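Local structure of N-deoxyribosyltransferase (6EVS) at residues Gly81-Leu86 against Leu108-Ser113. The protein probably catalyses the transfer of 2-deoxyribose from one nucleoside to another nucleobase, serving as a biocatalyst for making modified nucleosides. Sequence-based numbering, arbitrary orientation.
Sequences GTAWEL and LMITDS
Ile110 bridges to helix 80-91 with both of its branches, meeting two residues that lie about one helical turn apart. Its long arm is fully extended, chi2 179°, and carries CD1 to 4.3 Å from the methyl CB of Ala83, while the shorter branch sets CG2 4.4 Å from CD1 of Leu86. The bond from CA to CB of Leu86 points toward helix 108-111, and CD1, one methyl of its fork, makes the contact. These three apolar, buried residues are the close part of the contact; Leu86 and Ile110 both also rest on Leu98 of strand 96-99, which ties the two helices to the sheet. Ala83 packs in addition on Thr80 of a second subunit.

Even here the backbones come no nearer than 7.5 Å, between CA of Leu86 and CA of Ile110; side chains alone span the gap, burying 110 Å². On the outer side of helix 108-111, Leu108 points away, partly exposed, and packs on Arg52 of the second subunit, to which Thr111 OG1 is hydrogen-bonded. Neighbouring helices that follow successive parallel strands 68-72 and 96-99, packed over one sheet of order 2-1-3-4-5, are typical of the flavodoxin-like alpha/beta fold of nucleoside 2-deoxyribosyltransferases.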
ATOM      1  N   GLY A  81     -13.408 -15.935  -8.411  1.00 33.58           N
ATOM      2  CA  GLY A  81     -12.985 -15.477  -7.095  1.00 38.07           C
ATOM      3  C   GLY A  81     -11.525 -15.784  -6.833  1.00 33.98           C
ATOM      4  O   GLY A  81     -10.811 -14.975  -6.238  1.00 30.63           O
ATOM      5  N   THR A  82     -11.054 -16.958  -7.281  1.00 30.95           N
ATOM      6  CA  THR A  82      -9.635 -17.279  -7.118  1.00 30.84           C
ATOM      7  C   THR A  82      -8.768 -16.265  -7.850  1.00 28.76           C
ATOM      8  O   THR A  82      -7.809 -15.723  -7.281  1.00 27.06           O
ATOM      9  CB  THR A  82      -9.343 -18.697  -7.623  1.00 37.45           C
ATOM     10  OG1 THR A  82     -10.016 -19.642  -6.782  1.00 36.24           O
ATOM     11  CG2 THR A  82      -7.829 -18.979  -7.592  1.00 33.40           C
ATOM     12  N   ALA A  83      -9.117 -15.963  -9.103  1.00 29.74           N
ATOM     13  CA  ALA A  83      -8.349 -14.978  -9.865  1.00 31.41           C
ATOM     14  C   ALA A  83      -8.337 -13.619  -9.163  1.00 27.69           C
ATOM     15  O   ALA A  83      -7.294 -12.952  -9.095  1.00 27.96           O
ATOM     16  CB  ALA A  83      -8.932 -14.852 -11.278  1.00 37.41           C
ATOM     17  N   TRP A  84      -9.489 -13.211  -8.614  1.00 27.98           N
ATOM     18  CA  TRP A  84      -9.577 -11.981  -7.818  1.00 31.29           C
ATOM     19  C   TRP A  84      -8.622 -12.031  -6.629  1.00 27.91           C
ATOM     20  O   TRP A  84      -7.894 -11.061  -6.343  1.00 26.70           O
ATOM     21  CB  TRP A  84     -11.043 -11.790  -7.368  1.00 31.39           C
ATOM     22  CG  TRP A  84     -11.366 -10.469  -6.689  1.00 30.44           C
ATOM     23  CD1 TRP A  84     -11.978  -9.380  -7.254  1.00 30.68           C
ATOM     24  CD2 TRP A  84     -11.091 -10.111  -5.326  1.00 26.65           C
ATOM     25  NE1 TRP A  84     -12.078  -8.357  -6.331  1.00 30.15           N
ATOM     26  CE2 TRP A  84     -11.558  -8.783  -5.137  1.00 28.56           C
ATOM     27  CE3 TRP A  84     -10.513 -10.782  -4.243  1.00 28.52           C
ATOM     28  CZ2 TRP A  84     -11.463  -8.113  -3.902  1.00 33.56           C
ATOM     29  CZ3 TRP A  84     -10.398 -10.095  -3.006  1.00 31.05           C
ATOM     30  CH2 TRP A  84     -10.870  -8.779  -2.861  1.00 31.93           C
ATOM     31  N   GLU A  85      -8.589 -13.164  -5.930  1.00 31.74           N
ATOM     32  CA  GLU A  85      -7.715 -13.276  -4.765  1.00 24.41           C
ATOM     33  C   GLU A  85      -6.242 -13.255  -5.147  1.00 23.31           C
ATOM     34  O   GLU A  85      -5.417 -12.795  -4.353  1.00 23.66           O
ATOM     35  CB  GLU A  85      -8.041 -14.549  -3.983  1.00 30.12           C
ATOM     36  CG  GLU A  85      -9.461 -14.501  -3.415  1.00 26.27           C
ATOM     37  CD  GLU A  85      -9.903 -15.813  -2.803  1.00 35.47           C
ATOM     38  OE1 GLU A  85      -9.405 -16.894  -3.201  1.00 34.19           O
ATOM     39  OE2 GLU A  85     -10.776 -15.752  -1.922  1.00 39.72           O
ATOM     40  N   LEU A  86      -5.876 -13.764  -6.325  1.00 23.99           N
ATOM     41  CA  LEU A  86      -4.464 -13.653  -6.727  1.00 23.46           C
ATOM     42  C   LEU A  86      -4.102 -12.221  -7.102  1.00 28.57           C
ATOM     43  O   LEU A  86      -2.991 -11.770  -6.815  1.00 26.11           O
ATOM     44  CB  LEU A  86      -4.150 -14.604  -7.895  1.00 31.29           C
ATOM     45  CG  LEU A  86      -4.402 -16.085  -7.621  1.00 30.06           C
ATOM     46  CD1 LEU A  86      -4.368 -16.860  -8.943  1.00 27.90           C
ATOM     47  CD2 LEU A  86      -3.362 -16.637  -6.647  1.00 32.71           C
ATOM     48  N   LEU A 108      -2.206 -14.032 -19.057  1.00 37.65           N
ATOM     49  CA  LEU A 108      -0.905 -13.430 -18.759  1.00 40.48           C
ATOM     50  C   LEU A 108      -0.938 -12.502 -17.544  1.00 37.45           C
ATOM     51  O   LEU A 108       0.124 -12.202 -16.977  1.00 32.59           O
ATOM     52  CB  LEU A 108      -0.353 -12.670 -19.975  1.00 41.92           C
ATOM     53  CG  LEU A 108      -1.006 -11.426 -20.582  1.00 38.78           C
ATOM     54  CD1 LEU A 108      -0.577 -10.146 -19.841  1.00 40.90           C
ATOM     55  CD2 LEU A 108      -0.629 -11.334 -22.063  1.00 41.59           C
ATOM     56  N   MET A 109      -2.105 -12.010 -17.130  1.00 33.28           N
ATOM     57  CA  MET A 109      -2.088 -11.241 -15.881  1.00 34.87           C
ATOM     58  C   MET A 109      -1.722 -12.138 -14.706  1.00 39.90           C
ATOM     59  O   MET A 109      -1.016 -11.705 -13.790  1.00 33.26           O
ATOM     60  CB  MET A 109      -3.430 -10.535 -15.641  1.00 31.03           C
ATOM     61  CG  MET A 109      -3.849  -9.595 -16.787  1.00 33.31           C
ATOM     62  SD  MET A 109      -2.600  -8.336 -17.195  1.00 35.93           S
ATOM     63  CE  MET A 109      -2.626  -7.366 -15.672  1.00 35.90           C
ATOM     64  N   ILE A 110      -2.120 -13.410 -14.758  1.00 33.39           N
ATOM     65  CA  ILE A 110      -1.795 -14.350 -13.690  1.00 30.90           C
ATOM     66  C   ILE A 110      -0.372 -14.878 -13.836  1.00 33.62           C
ATOM     67  O   ILE A 110       0.411 -14.868 -12.874  1.00 33.37           O
ATOM     68  CB  ILE A 110      -2.830 -15.491 -13.672  1.00 38.35           C
ATOM     69  CG1 ILE A 110      -4.181 -14.957 -13.174  1.00 38.07           C
ATOM     70  CG2 ILE A 110      -2.332 -16.645 -12.814  1.00 40.03           C
ATOM     71  CD1 ILE A 110      -5.274 -16.005 -13.148  1.00 44.15           C
ATOM     72  N   THR A 111       0.001 -15.336 -15.042  1.00 34.53           N
ATOM     73  CA  THR A 111       1.342 -15.901 -15.212  1.00 37.35           C
ATOM     74  C   THR A 111       2.440 -14.874 -14.973  1.00 37.72           C
ATOM     75  O   THR A 111       3.536 -15.236 -14.526  1.00 40.10           O
ATOM     76  CB  THR A 111       1.512 -16.501 -16.607  1.00 39.62           C
ATOM     77  OG1 THR A 111       1.585 -15.446 -17.571  1.00 44.20           O
ATOM     78  CG2 THR A 111       0.345 -17.395 -16.938  1.00 38.91           C
ATOM     79  N   ASP A 112       2.190 -13.602 -15.282  1.00 32.50           N
ATOM     80  CA  ASP A 112       3.211 -12.575 -15.073  1.00 36.09           C
ATOM     81  C   ASP A 112       3.236 -12.044 -13.640  1.00 39.18           C
ATOM     82  O   ASP A 112       4.068 -11.179 -13.326  1.00 35.68           O
ATOM     83  CB  ASP A 112       2.997 -11.419 -16.053  1.00 37.25           C
ATOM     84  CG  ASP A 112       3.350 -11.795 -17.486  1.00 44.99           C
ATOM     85  OD1 ASP A 112       2.452 -12.200 -18.263  1.00 50.37           O
ATOM     86  OD2 ASP A 112       4.539 -11.703 -17.836  1.00 45.26           O
ATOM     87  N   SER A 113       2.335 -12.532 -12.784  1.00 28.00           N
ATOM     88  CA  SER A 113       2.202 -12.128 -11.384  1.00 34.92           C
ATOM     89  C   SER A 113       2.642 -13.196 -10.405  1.00 39.17           C
ATOM     90  O   SER A 113       2.558 -12.967  -9.195  1.00 41.86           O
ATOM     91  CB  SER A 113       0.735 -11.820 -11.026  1.00 32.15           C
ATOM     92  OG  SER A 113       0.073 -11.073 -12.001  1.00 50.65           O
TER